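Local coordinates for protein putative oxidoreductase (Magnetospirillum magnetotacticum, PDB 3C1A) that probably binds NAD or a related nicotinamide cofactor in an N-terminal Rossmann fold and is a putative oxidoreductase of the GFO/IDH/MocA type, at residues L149-E154 against V218-R223; H175-V180 against L211-S216; R186-T191 against V308-A313. All blocks are in the same frame, centred on the assembly; numbering follows the deposited sequence. Where two conformers were deposited one is given.

Followed from the N terminus, the chain first completes the parallel sheet of its Rossmann fold, which probably binds the cofactor, and then enters the mixed sheet of the second domain at strand 148-158. Contact 1 closes a loop of 63 residues by laying 218-223 beside 149-154. Contact 2 falls wholly within that loop: helix 168-184 packs on strand 204-215, and Val180 also meets Ala220 of contact 1. Contact 3 starts between the two segments of contact 2 and ends near the C terminus, so it crosses both other contacts. Together they tie strands 148-158, 218-225 and 204-215, the edge strand 190-201 and helices 168-184 and 301-314.

Contact 1: L149-E154 against V218-R223; sequences LAVRSE and VEAHIR
Val151 is gripped by its neighbour strand at both backbone polar atoms: its N donates to Glu219 O, and its O accepts from His221 N at 2.9 Å. The ladder runs on through Ser153 N to His221 O and Arg223 N to Ser153 O, joining two parallel strands whose directions differ by 7°. On the close-packed face Val151, Ala220 and Ile222 touch helix 168-184, and the CB atoms of Val151 and Ala220 lie 4.0 Å apart. Ser153 shares this face; in one of its two conformers OG rests 3.6 Å from Ile222 CG1.

The other face is more polar, with Arg152, His221 and Arg223 partly exposed and a water linking Val151 O to His221 ND1. Glu154, however, is buried there, lying alongside Arg223 and pointing the same way. Its OE2 sits in the guanidinium plane, 2.9 Å from Arg223 NH1, which comes from above the carboxylate plane, the two planes being 59° apart. Asp208 takes Arg223 NH2 and Arg233 takes Glu154 OE1, so the pair belongs to a chain of alternating charges across four strands, which would probably keep the carboxylates of Glu154 and Asp208 ionised.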
ATOM      1  N   LEU A 149       2.861  23.182   4.553  1.00 13.84           N
ATOM      2  CA  LEU A 149       1.871  23.778   5.485  1.00 13.35           C
ATOM      3  C   LEU A 149       0.710  22.845   5.803  1.00 14.59           C
ATOM      4  O   LEU A 149       0.141  22.888   6.888  1.00 13.82           O
ATOM      5  CB  LEU A 149       1.269  25.034   4.872  1.00 16.60           C
ATOM      6  CG  LEU A 149       2.239  26.117   4.409  1.00 20.89           C
ATOM      7  CD1 LEU A 149       1.543  27.136   3.493  1.00 21.07           C
ATOM      8  CD2 LEU A 149       2.812  26.738   5.636  1.00 24.16           C
ATOM      9  N   ALA A 150       0.343  22.044   4.815  1.00 12.69           N
ATOM     10  CA  ALA A 150      -0.801  21.158   4.890  1.00 12.13           C
ATOM     11  C   ALA A 150      -0.700  20.069   3.862  1.00 13.41           C
ATOM     12  O   ALA A 150      -0.062  20.241   2.827  1.00 16.67           O
ATOM     13  CB  ALA A 150      -2.099  21.920   4.680  1.00 12.28           C
ATOM     14  N   VAL A 151      -1.395  18.972   4.169  1.00 15.59           N
ATOM     15  CA  VAL A 151      -1.526  17.831   3.289  1.00 13.82           C
ATOM     16  C   VAL A 151      -2.980  17.375   3.323  1.00 11.80           C
ATOM     17  O   VAL A 151      -3.599  17.295   4.393  1.00 12.66           O
ATOM     18  CB  VAL A 151      -0.619  16.700   3.747  1.00 11.55           C
ATOM     19  CG1 VAL A 151      -0.846  15.487   2.927  1.00  7.89           C
ATOM     20  CG2 VAL A 151       0.846  17.125   3.729  1.00 11.38           C
ATOM     21  N   ARG A 152      -3.527  17.086   2.145  1.00 12.56           N
ATOM     22  CA  ARG A 152      -4.815  16.444   2.122  1.00 14.49           C
ATOM     23  C   ARG A 152      -4.952  15.394   1.042  1.00 14.48           C
ATOM     24  O   ARG A 152      -4.326  15.475  -0.036  1.00 13.39           O
ATOM     25  CB  ARG A 152      -5.907  17.502   1.989  1.00 17.90           C
ATOM     26  CG  ARG A 152      -6.359  17.740   0.598  1.00 16.90           C
ATOM     27  CD  ARG A 152      -7.330  18.904   0.551  1.00 17.92           C
ATOM     28  NE  ARG A 152      -8.671  18.486   0.901  1.00 17.91           N
ATOM     29  CZ  ARG A 152      -9.728  19.280   0.879  1.00 23.35           C
ATOM     30  NH1 ARG A 152      -9.607  20.589   0.629  1.00 21.05           N
ATOM     31  NH2 ARG A 152     -10.911  18.778   1.188  1.00 31.72           N
ATOM     32  N   SER A 153      -5.755  14.377   1.330  0.50 13.83           N
ATOM     33  CA  SER A 153      -6.062  13.350   0.328  0.50 12.16           C
ATOM     34  C   SER A 153      -7.524  12.948   0.387  0.50 12.08           C
ATOM     35  O   SER A 153      -8.207  13.156   1.399  0.50  9.79           O
ATOM     36  CB  SER A 153      -5.174  12.119   0.509  0.50 10.28           C
ATOM     37  OG  SER A 153      -5.442  11.480   1.752  0.50  2.39           O
ATOM     38  N   GLU A 154      -7.977  12.388  -0.728  1.00 13.64           N
ATOM     39  CA  GLU A 154      -9.325  11.869  -0.890  1.00 13.32           C
ATOM     40  C   GLU A 154      -9.317  10.604  -1.759  1.00 11.64           C
ATOM     41  O   GLU A 154      -8.764  10.586  -2.914  1.00 15.55           O
ATOM     42  CB  GLU A 154     -10.193  12.926  -1.576  1.00 11.65           C
ATOM     43  CG  GLU A 154     -11.653  12.597  -1.584  1.00 12.17           C
ATOM     44  CD  GLU A 154     -12.448  13.719  -2.210  1.00 24.09           C
ATOM     45  OE1 GLU A 154     -12.339  13.924  -3.426  1.00 21.54           O
ATOM     46  OE2 GLU A 154     -13.141  14.422  -1.463  1.00 27.67           O
ATOM     47  N   VAL A 218       1.568  21.125  11.333  1.00 20.60           N
ATOM     48  CA  VAL A 218       1.130  20.754   9.990  1.00 18.74           C
ATOM     49  C   VAL A 218       0.140  19.612  10.169  1.00 19.34           C
ATOM     50  O   VAL A 218       0.456  18.640  10.864  1.00 17.09           O
ATOM     51  CB  VAL A 218       2.326  20.271   9.126  1.00 17.93           C
ATOM     52  CG1 VAL A 218       1.864  19.707   7.778  1.00 15.89           C
ATOM     53  CG2 VAL A 218       3.338  21.372   8.933  1.00 21.19           C
ATOM     54  N   GLU A 219      -1.044  19.732   9.569  1.00 18.19           N
ATOM     55  CA  GLU A 219      -2.027  18.638   9.605  1.00 17.42           C
ATOM     56  C   GLU A 219      -2.184  18.000   8.257  1.00 15.18           C
ATOM     57  O   GLU A 219      -2.108  18.680   7.232  1.00 12.28           O
ATOM     58  CB  GLU A 219      -3.391  19.120  10.070  1.00 19.70           C
ATOM     59  CG  GLU A 219      -3.429  19.428  11.531  1.00 21.12           C
ATOM     60  CD  GLU A 219      -4.815  19.634  12.043  1.00 27.44           C
ATOM     61  OE1 GLU A 219      -5.698  20.002  11.240  1.00 31.51           O
ATOM     62  OE2 GLU A 219      -5.022  19.409  13.257  1.00 36.62           O
ATOM     63  N   ALA A 220      -2.382  16.680   8.287  1.00 15.87           N
ATOM     64  CA  ALA A 220      -2.732  15.864   7.125  1.00 12.65           C
ATOM     65  C   ALA A 220      -4.149  15.426   7.367  1.00  9.65           C
ATOM     66  O   ALA A 220      -4.463  14.916   8.455  1.00 12.46           O
ATOM     67  CB  ALA A 220      -1.815  14.642   6.993  1.00 10.80           C
ATOM     68  N   HIS A 221      -5.029  15.702   6.420  1.00  8.48           N
ATOM     69  CA  HIS A 221      -6.439  15.269   6.463  1.00 11.66           C
ATOM     70  C   HIS A 221      -6.675  14.254   5.342  1.00 10.90           C
ATOM     71  O   HIS A 221      -6.498  14.531   4.136  1.00 12.74           O
ATOM     72  CB  HIS A 221      -7.429  16.424   6.302  1.00 13.28           C
ATOM     73  CG  HIS A 221      -7.284  17.509   7.330  1.00 13.47           C
ATOM     74  ND1 HIS A 221      -6.938  18.799   6.999  1.00 29.90           N
ATOM     75  CD2 HIS A 221      -7.440  17.501   8.675  1.00 29.70           C
ATOM     76  CE1 HIS A 221      -6.878  19.537   8.092  1.00 30.32           C
ATOM     77  NE2 HIS A 221      -7.185  18.776   9.124  1.00 22.30           N
ATOM     78  N   ILE A 222      -7.072  13.066   5.749  1.00 10.83           N
ATOM     79  CA  ILE A 222      -7.260  11.956   4.836  1.00  9.48           C
ATOM     80  C   ILE A 222      -8.726  11.595   4.786  1.00 11.44           C
ATOM     81  O   ILE A 222      -9.250  11.062   5.749  1.00 13.24           O
ATOM     82  CB  ILE A 222      -6.481  10.728   5.335  1.00  7.40           C
ATOM     83  CG1 ILE A 222      -4.967  11.001   5.311  1.00 10.96           C
ATOM     84  CG2 ILE A 222      -6.907   9.422   4.628  1.00  8.01           C
ATOM     85  CD1 ILE A 222      -4.133   9.886   6.064  1.00  9.42           C
ATOM     86  N   ARG A 223      -9.372  11.870   3.666  1.00 13.17           N
ATOM     87  CA  ARG A 223     -10.793  11.545   3.518  1.00 14.05           C
ATOM     88  C   ARG A 223     -11.005  10.213   2.764  1.00  9.29           C
ATOM     89  O   ARG A 223     -10.456  10.005   1.683  1.00 15.11           O
ATOM     90  CB  ARG A 223     -11.548  12.682   2.837  1.00 14.16           C
ATOM     91  CG  ARG A 223     -13.081  12.556   2.965  1.00 16.37           C
ATOM     92  CD  ARG A 223     -13.816  13.303   1.884  1.00 15.69           C
ATOM     93  NE  ARG A 223     -15.252  13.055   1.963  1.00 16.56           N
ATOM     94  CZ  ARG A 223     -16.109  13.287   0.969  1.00 16.67           C
ATOM     95  NH1 ARG A 223     -15.710  13.810  -0.191  1.00 19.58           N
ATOM     96  NH2 ARG A 223     -17.400  13.021   1.151  1.00 17.22           N
TER
HETATM   97  O   HOH W   1      -5.199  19.567   5.121  1.00 20.68           O
HETATM   98  O   HOH W   2      -7.833   9.620   1.021  1.00 15.92           O

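Contact 2: H175-V180 against L211-S216; sequences HDVSMV and LTLAFS
Val180 of helix 168-184 makes the closest apolar approach to strand 204-215, its CG1 lying 3.7 Å from Phe215 CE1 and nearly as close to CZ. With CG1 anti to the backbone N (chi1 179°), the methyl is carried to the outer end of the ring, where the two side chains cross obliquely. The same methyl meets Leu213 CD2 at 4.1 Å, so one branch of a valine serves two neighbours on the strand. One turn earlier, Val177 divides the work between its branches: CG2 touches Leu211 CD1 at 4.3 Å, while CG1 sits 4.5 Å from Leu213 CD2. CD2 of Leu213 thus meets CG1 of both valines.

Alternate residues of the strand, Leu211, Leu213 and Phe215, supply this surface, in keeping with the helix-on-sheet packing of the C-terminal domain of the GFO/IDH/MocA family. The helix and strand segments run almost in the same direction, 14° apart, with their axes 11.1 Å from each other. Val177 also touches Val310 and Leu311 of helix 301-314, and Phe215 also touches Arg186 and Pro188.

Polar bonds do not join the two segments. Within the helix, Ser178 OG bonds to His175 O at 2.6 Å, with Ala174 O as a further partner, and the backbone N of Val180 bonds to Asp176 O at 3.1 Å.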
ATOM      1  N   HIS A 175      -3.507   2.745   2.725  1.00 15.67           N
ATOM      2  CA  HIS A 175      -2.950   3.237   1.449  1.00  9.44           C
ATOM      3  C   HIS A 175      -2.498   4.731   1.594  1.00 15.65           C
ATOM      4  O   HIS A 175      -1.379   5.120   1.212  1.00 17.73           O
ATOM      5  CB  HIS A 175      -3.989   3.053   0.377  1.00 18.39           C
ATOM      6  CG  HIS A 175      -3.538   3.483  -0.971  1.00 13.44           C
ATOM      7  ND1 HIS A 175      -2.494   2.876  -1.629  1.00 27.84           N
ATOM      8  CD2 HIS A 175      -3.974   4.481  -1.781  1.00 31.37           C
ATOM      9  CE1 HIS A 175      -2.313   3.475  -2.801  1.00 29.03           C
ATOM     10  NE2 HIS A 175      -3.191   4.461  -2.912  1.00 20.20           N
ATOM     11  N   ASP A 176      -3.341   5.543   2.228  1.00 16.15           N
ATOM     12  CA  ASP A 176      -3.051   6.975   2.397  1.00 15.04           C
ATOM     13  C   ASP A 176      -2.216   7.274   3.652  1.00  9.90           C
ATOM     14  O   ASP A 176      -1.453   8.210   3.647  1.00 12.41           O
ATOM     15  CB  ASP A 176      -4.357   7.789   2.339  1.00 15.13           C
ATOM     16  CG  ASP A 176      -5.111   7.580   1.021  1.00 23.44           C
ATOM     17  OD1 ASP A 176      -4.451   7.433  -0.028  1.00 30.67           O
ATOM     18  OD2 ASP A 176      -6.353   7.519   1.021  1.00 30.27           O
ATOM     19  N   VAL A 177      -2.347   6.506   4.721  1.00 10.30           N
ATOM     20  CA  VAL A 177      -1.485   6.726   5.863  1.00 10.33           C
ATOM     21  C   VAL A 177       0.009   6.489   5.516  1.00 11.41           C
ATOM     22  O   VAL A 177       0.888   7.305   5.893  1.00 11.44           O
ATOM     23  CB  VAL A 177      -1.943   5.921   7.102  1.00 11.40           C
ATOM     24  CG1 VAL A 177      -0.922   6.048   8.175  1.00  8.94           C
ATOM     25  CG2 VAL A 177      -3.316   6.390   7.517  1.00 10.86           C
ATOM     26  N   SER A 178       0.283   5.454   4.702  1.00 12.25           N
ATOM     27  CA  SER A 178       1.641   5.161   4.225  1.00 11.97           C
ATOM     28  C   SER A 178       2.250   6.354   3.491  1.00 12.12           C
ATOM     29  O   SER A 178       3.439   6.661   3.651  1.00  9.34           O
ATOM     30  CB  SER A 178       1.663   3.913   3.314  1.00 11.95           C
ATOM     31  OG  SER A 178       0.836   4.048   2.179  1.00 14.34           O
HETATM   32  N   MSE A 179       1.426   7.016   2.691  0.50 10.77           N
HETATM   33  CA  MSE A 179       1.855   8.159   1.896  0.50 10.05           C
HETATM   34  C   MSE A 179       2.210   9.344   2.815  0.50  8.50           C
HETATM   35  O   MSE A 179       3.293   9.936   2.693  0.50  9.22           O
HETATM   36  CB  MSE A 179       0.762   8.502   0.888  0.50  8.97           C
HETATM   37  CG  MSE A 179       1.050   9.684   0.014  0.50 13.30           C
HETATM   38 SE   MSE A 179       0.508  11.380   0.811  0.37  2.00          SE
HETATM   39  CE  MSE A 179      -1.364  11.172   0.672  0.50  2.00           C
ATOM     40  N   VAL A 180       1.343   9.637   3.781  1.00 10.98           N
ATOM     41  CA  VAL A 180       1.580  10.734   4.720  1.00  9.57           C
ATOM     42  C   VAL A 180       2.840  10.522   5.586  1.00 11.37           C
ATOM     43  O   VAL A 180       3.708  11.391   5.635  1.00 11.78           O
ATOM     44  CB  VAL A 180       0.336  11.026   5.555  1.00 11.84           C
ATOM     45  CG1 VAL A 180       0.604  12.139   6.534  1.00 12.89           C
ATOM     46  CG2 VAL A 180      -0.846  11.471   4.639  1.00 10.76           C
ATOM     47  N   LEU A 211      -9.574  11.254   8.534  1.00 14.21           N
ATOM     48  CA  LEU A 211      -8.486  11.072   9.493  1.00 12.80           C
ATOM     49  C   LEU A 211      -7.633  12.327   9.555  1.00 15.04           C
ATOM     50  O   LEU A 211      -7.206  12.824   8.528  1.00 14.35           O
ATOM     51  CB  LEU A 211      -7.590   9.875   9.142  1.00 13.49           C
ATOM     52  CG  LEU A 211      -8.289   8.543   8.883  1.00 17.65           C
ATOM     53  CD1 LEU A 211      -7.251   7.473   8.773  1.00 18.88           C
ATOM     54  CD2 LEU A 211      -9.315   8.216   9.966  1.00 19.15           C
ATOM     55  N   THR A 212      -7.402  12.831  10.764  1.00 12.11           N
ATOM     56  CA  THR A 212      -6.483  13.953  10.967  1.00 16.20           C
ATOM     57  C   THR A 212      -5.258  13.493  11.730  1.00 15.92           C
ATOM     58  O   THR A 212      -5.374  12.966  12.835  1.00 18.21           O
ATOM     59  CB  THR A 212      -7.125  15.138  11.720  1.00 14.84           C
ATOM     60  OG1 THR A 212      -8.395  15.452  11.144  1.00 16.99           O
ATOM     61  CG2 THR A 212      -6.211  16.382  11.623  1.00 17.85           C
ATOM     62  N   LEU A 213      -4.098  13.721  11.120  1.00 15.34           N
ATOM     63  CA  LEU A 213      -2.781  13.375  11.662  1.00 15.35           C
ATOM     64  C   LEU A 213      -2.012  14.669  11.801  1.00 14.54           C
ATOM     65  O   LEU A 213      -1.827  15.373  10.813  1.00 12.81           O
ATOM     66  CB  LEU A 213      -2.024  12.457  10.687  1.00 15.58           C
ATOM     67  CG  LEU A 213      -2.428  10.971  10.564  1.00 23.53           C
ATOM     68  CD1 LEU A 213      -3.900  10.796  10.288  1.00 25.31           C
ATOM     69  CD2 LEU A 213      -1.593  10.253   9.492  1.00 18.83           C
ATOM     70  N   ALA A 214      -1.607  15.010  13.029  1.00 13.25           N
ATOM     71  CA  ALA A 214      -0.883  16.261  13.291  1.00 14.18           C
ATOM     72  C   ALA A 214       0.618  16.046  13.429  1.00 12.76           C
ATOM     73  O   ALA A 214       1.095  15.135  14.122  1.00 14.79           O
ATOM     74  CB  ALA A 214      -1.458  16.972  14.553  1.00 15.54           C
ATOM     75  N   PHE A 215       1.367  16.896  12.746  1.00 15.39           N
ATOM     76  CA  PHE A 215       2.823  16.864  12.757  1.00 16.03           C
ATOM     77  C   PHE A 215       3.289  18.257  13.130  1.00 16.74           C
ATOM     78  O   PHE A 215       3.508  19.100  12.280  1.00 15.46           O
ATOM     79  CB  PHE A 215       3.350  16.525  11.390  1.00 15.09           C
ATOM     80  CG  PHE A 215       2.918  15.191  10.896  1.00 16.05           C
ATOM     81  CD1 PHE A 215       1.727  15.044  10.198  1.00 16.11           C
ATOM     82  CD2 PHE A 215       3.739  14.085  11.073  1.00 16.05           C
ATOM     83  CE1 PHE A 215       1.322  13.815   9.732  1.00 11.73           C
ATOM     84  CE2 PHE A 215       3.354  12.847  10.590  1.00 16.87           C
ATOM     85  CZ  PHE A 215       2.132  12.713   9.915  1.00  8.93           C
ATOM     86  N   SER A 216       3.427  18.455  14.427  1.00 17.87           N
ATOM     87  CA  SER A 216       3.592  19.760  15.045  1.00 22.30           C
ATOM     88  C   SER A 216       2.533  20.711  14.509  1.00 24.65           C
ATOM     89  O   SER A 216       1.340  20.521  14.819  1.00 27.34           O
ATOM     90  CB  SER A 216       5.022  20.244  14.882  1.00 23.54           C
ATOM     91  OG  SER A 216       5.877  19.367  15.596  1.00 33.48           O
TER

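Contact 3: R186-T191 against V308-A313; sequences RDPDST and VRVLGA
The C-terminal helix 301-314 packs here against the edge strand 190-201 and the loop leading into it, at the rim of the mixed sheet. Val310 on the helix reaches both the strand and the loop. Its CG1, anti to the backbone N at chi1 171°, meets Thr191 CG2 at 3.5 Å, the side chains crossing at about a right angle, while CG2 lies 4.1 Å from both CG and CD of Pro188. An alanine in place of Val310 would remove both branches and is likely to open a gap between the helix and the methyl of Thr191 and the ring of Pro188. One turn on, Ala313 CB approaches Thr191 CB at 4.1 Å, and a water donates to both Thr191 O and Ala313 O, bridging strand and helix by their backbones.

At the other end the attraction is looser. Asp187 OD2 and Arg309 NH1 are of opposite charge but 4.1 Å apart, too far for a salt bridge, and their planes are turned 55° from each other; the stronger partner of Asp187 is Arg306, through OD1. The loop is braced from its far side by Arg186, whose NE and NH2 both donate to Asp187 O, each at 3.1 Å. NH2 makes a further, weak bond to Asp189 OD1 in a salt bridge. Asp189 and Ser190 are set opposite Ala214 in a classic beta bulge. The whole is a helix packed across an edge strand and its entry loop in the mixed sheet of a GFO/IDH/MocA C-terminal domain.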
ATOM      1  N   ARG A 186       8.253  11.028   9.831  1.00 16.20           N
ATOM      2  CA  ARG A 186       8.096  10.894  11.264  1.00 17.37           C
ATOM      3  C   ARG A 186       6.687  10.478  11.555  1.00 14.36           C
ATOM      4  O   ARG A 186       5.834  10.478  10.669  1.00 14.20           O
ATOM      5  CB  ARG A 186       8.378  12.227  11.970  1.00 17.11           C
ATOM      6  CG  ARG A 186       7.647  13.402  11.359  1.00 19.66           C
ATOM      7  CD  ARG A 186       7.590  14.637  12.265  1.00 25.78           C
ATOM      8  NE  ARG A 186       6.658  14.393  13.351  1.00 32.79           N
ATOM      9  CZ  ARG A 186       6.127  15.300  14.155  1.00 35.86           C
ATOM     10  NH1 ARG A 186       6.415  16.602  14.053  1.00 33.16           N
ATOM     11  NH2 ARG A 186       5.284  14.884  15.082  1.00 34.30           N
ATOM     12  N   ASP A 187       6.419  10.182  12.814  1.00 15.17           N
ATOM     13  CA  ASP A 187       5.089   9.811  13.235  1.00 18.49           C
ATOM     14  C   ASP A 187       4.286  11.026  13.729  1.00 18.25           C
ATOM     15  O   ASP A 187       4.835  11.993  14.214  1.00 19.63           O
ATOM     16  CB  ASP A 187       5.169   8.773  14.354  1.00 18.15           C
ATOM     17  CG  ASP A 187       5.519   7.381  13.847  1.00 25.05           C
ATOM     18  OD1 ASP A 187       5.358   7.094  12.638  1.00 18.43           O
ATOM     19  OD2 ASP A 187       5.962   6.566  14.681  1.00 30.85           O
ATOM     20  N   PRO A 188       2.963  10.956  13.644  1.00 18.64           N
ATOM     21  CA  PRO A 188       2.174  12.089  14.125  1.00 15.76           C
ATOM     22  C   PRO A 188       2.188  12.291  15.647  1.00 19.00           C
ATOM     23  O   PRO A 188       2.309  11.330  16.407  1.00 16.85           O
ATOM     24  CB  PRO A 188       0.758  11.783  13.605  1.00 14.54           C
ATOM     25  CG  PRO A 188       0.747  10.289  13.369  1.00 18.89           C
ATOM     26  CD  PRO A 188       2.145   9.909  13.009  1.00 16.76           C
ATOM     27  N   ASP A 189       2.074  13.552  16.055  1.00 19.06           N
ATOM     28  CA  ASP A 189       1.883  13.943  17.460  1.00 21.84           C
ATOM     29  C   ASP A 189       0.510  13.552  17.911  1.00 24.19           C
ATOM     30  O   ASP A 189       0.306  13.278  19.069  1.00 24.57           O
ATOM     31  CB  ASP A 189       1.952  15.471  17.626  1.00 23.69           C
ATOM     32  CG  ASP A 189       3.222  16.035  17.133  1.00 27.42           C
ATOM     33  OD1 ASP A 189       4.280  15.639  17.652  1.00 39.90           O
ATOM     34  OD2 ASP A 189       3.177  16.856  16.203  1.00 35.70           O
ATOM     35  N   SER A 190      -0.458  13.641  16.993  1.00 25.27           N
ATOM     36  CA  SER A 190      -1.813  13.169  17.261  1.00 24.17           C
ATOM     37  C   SER A 190      -2.515  12.636  16.021  1.00 21.96           C
ATOM     38  O   SER A 190      -2.215  13.030  14.876  1.00 18.60           O
ATOM     39  CB  SER A 190      -2.660  14.271  17.892  1.00 25.12           C
ATOM     40  OG  SER A 190      -2.759  15.348  17.007  1.00 27.01           O
ATOM     41  N   THR A 191      -3.466  11.740  16.291  1.00 22.54           N
ATOM     42  CA  THR A 191      -4.255  11.047  15.286  1.00 22.83           C
ATOM     43  C   THR A 191      -5.684  10.937  15.814  1.00 21.26           C
ATOM     44  O   THR A 191      -5.895  10.526  16.965  1.00 21.22           O
ATOM     45  CB  THR A 191      -3.750   9.622  15.091  1.00 23.74           C
ATOM     46  OG1 THR A 191      -2.332   9.631  14.989  1.00 29.69           O
ATOM     47  CG2 THR A 191      -4.327   9.029  13.844  1.00 31.62           C
ATOM     48  N   VAL A 308       0.126   0.615  10.835  1.00 12.56           N
ATOM     49  CA  VAL A 308      -0.777  -0.152  11.717  1.00 13.53           C
ATOM     50  C   VAL A 308      -1.008   0.557  13.048  1.00 16.21           C
ATOM     51  O   VAL A 308      -2.136   0.547  13.613  1.00 12.78           O
ATOM     52  CB  VAL A 308      -0.287  -1.608  11.964  1.00 14.90           C
ATOM     53  CG1 VAL A 308      -1.061  -2.295  13.132  1.00  9.44           C
ATOM     54  CG2 VAL A 308      -0.454  -2.477  10.730  1.00  7.74           C
ATOM     55  N   ARG A 309       0.032   1.201  13.552  1.00 15.93           N
ATOM     56  CA  ARG A 309      -0.095   1.933  14.828  1.00 16.96           C
ATOM     57  C   ARG A 309      -1.072   3.094  14.699  1.00 14.50           C
ATOM     58  O   ARG A 309      -1.948   3.280  15.520  1.00 15.37           O
ATOM     59  CB  ARG A 309       1.266   2.428  15.329  1.00 18.11           C
ATOM     60  CG  ARG A 309       1.133   3.162  16.667  1.00 23.80           C
ATOM     61  CD  ARG A 309       2.451   3.571  17.273  1.00 25.92           C
ATOM     62  NE  ARG A 309       3.285   2.422  17.581  1.00 27.27           N
ATOM     63  CZ  ARG A 309       4.376   2.085  16.905  1.00 29.36           C
ATOM     64  NH1 ARG A 309       4.785   2.802  15.867  1.00 29.07           N
ATOM     65  NH2 ARG A 309       5.071   1.019  17.271  1.00 36.88           N
ATOM     66  N   VAL A 310      -0.958   3.848  13.624  1.00 14.98           N
ATOM     67  CA  VAL A 310      -1.807   4.998  13.409  1.00 16.39           C
ATOM     68  C   VAL A 310      -3.253   4.535  13.157  1.00 17.01           C
ATOM     69  O   VAL A 310      -4.199   5.159  13.617  1.00 16.95           O
ATOM     70  CB  VAL A 310      -1.339   5.817  12.166  1.00 15.21           C
ATOM     71  CG1 VAL A 310      -2.361   6.890  11.809  1.00 15.60           C
ATOM     72  CG2 VAL A 310       0.034   6.420  12.367  1.00 12.48           C
ATOM     73  N   LEU A 311      -3.430   3.465  12.378  1.00 16.54           N
ATOM     74  CA  LEU A 311      -4.779   3.031  12.053  1.00 15.90           C
ATOM     75  C   LEU A 311      -5.518   2.606  13.312  1.00 16.29           C
ATOM     76  O   LEU A 311      -6.698   2.945  13.486  1.00 18.12           O
ATOM     77  CB  LEU A 311      -4.752   1.916  11.036  1.00 13.98           C
ATOM     78  CG  LEU A 311      -4.320   2.391   9.655  1.00 10.31           C
ATOM     79  CD1 LEU A 311      -4.198   1.203   8.779  1.00  9.20           C
ATOM     80  CD2 LEU A 311      -5.358   3.402   9.150  1.00 13.71           C
ATOM     81  N   GLY A 312      -4.820   1.893  14.193  1.00 17.65           N
ATOM     82  CA  GLY A 312      -5.377   1.511  15.490  1.00 19.83           C
ATOM     83  C   GLY A 312      -5.731   2.693  16.381  1.00 22.88           C
ATOM     84  O   GLY A 312      -6.740   2.637  17.093  1.00 24.87           O
ATOM     85  N   ALA A 313      -4.929   3.764  16.322  1.00 23.03           N
ATOM     86  CA  ALA A 313      -5.241   5.040  17.011  1.00 25.28           C
ATOM     87  C   ALA A 313      -6.501   5.765  16.486  1.00 25.26           C
ATOM     88  O   ALA A 313      -7.054   6.601  17.179  1.00 28.01           O
ATOM     89  CB  ALA A 313      -4.041   5.985  16.948  1.00 25.80           C
TER
HETATM   90  O   HOH W   3      -7.638   9.176  18.495  1.00 47.28           O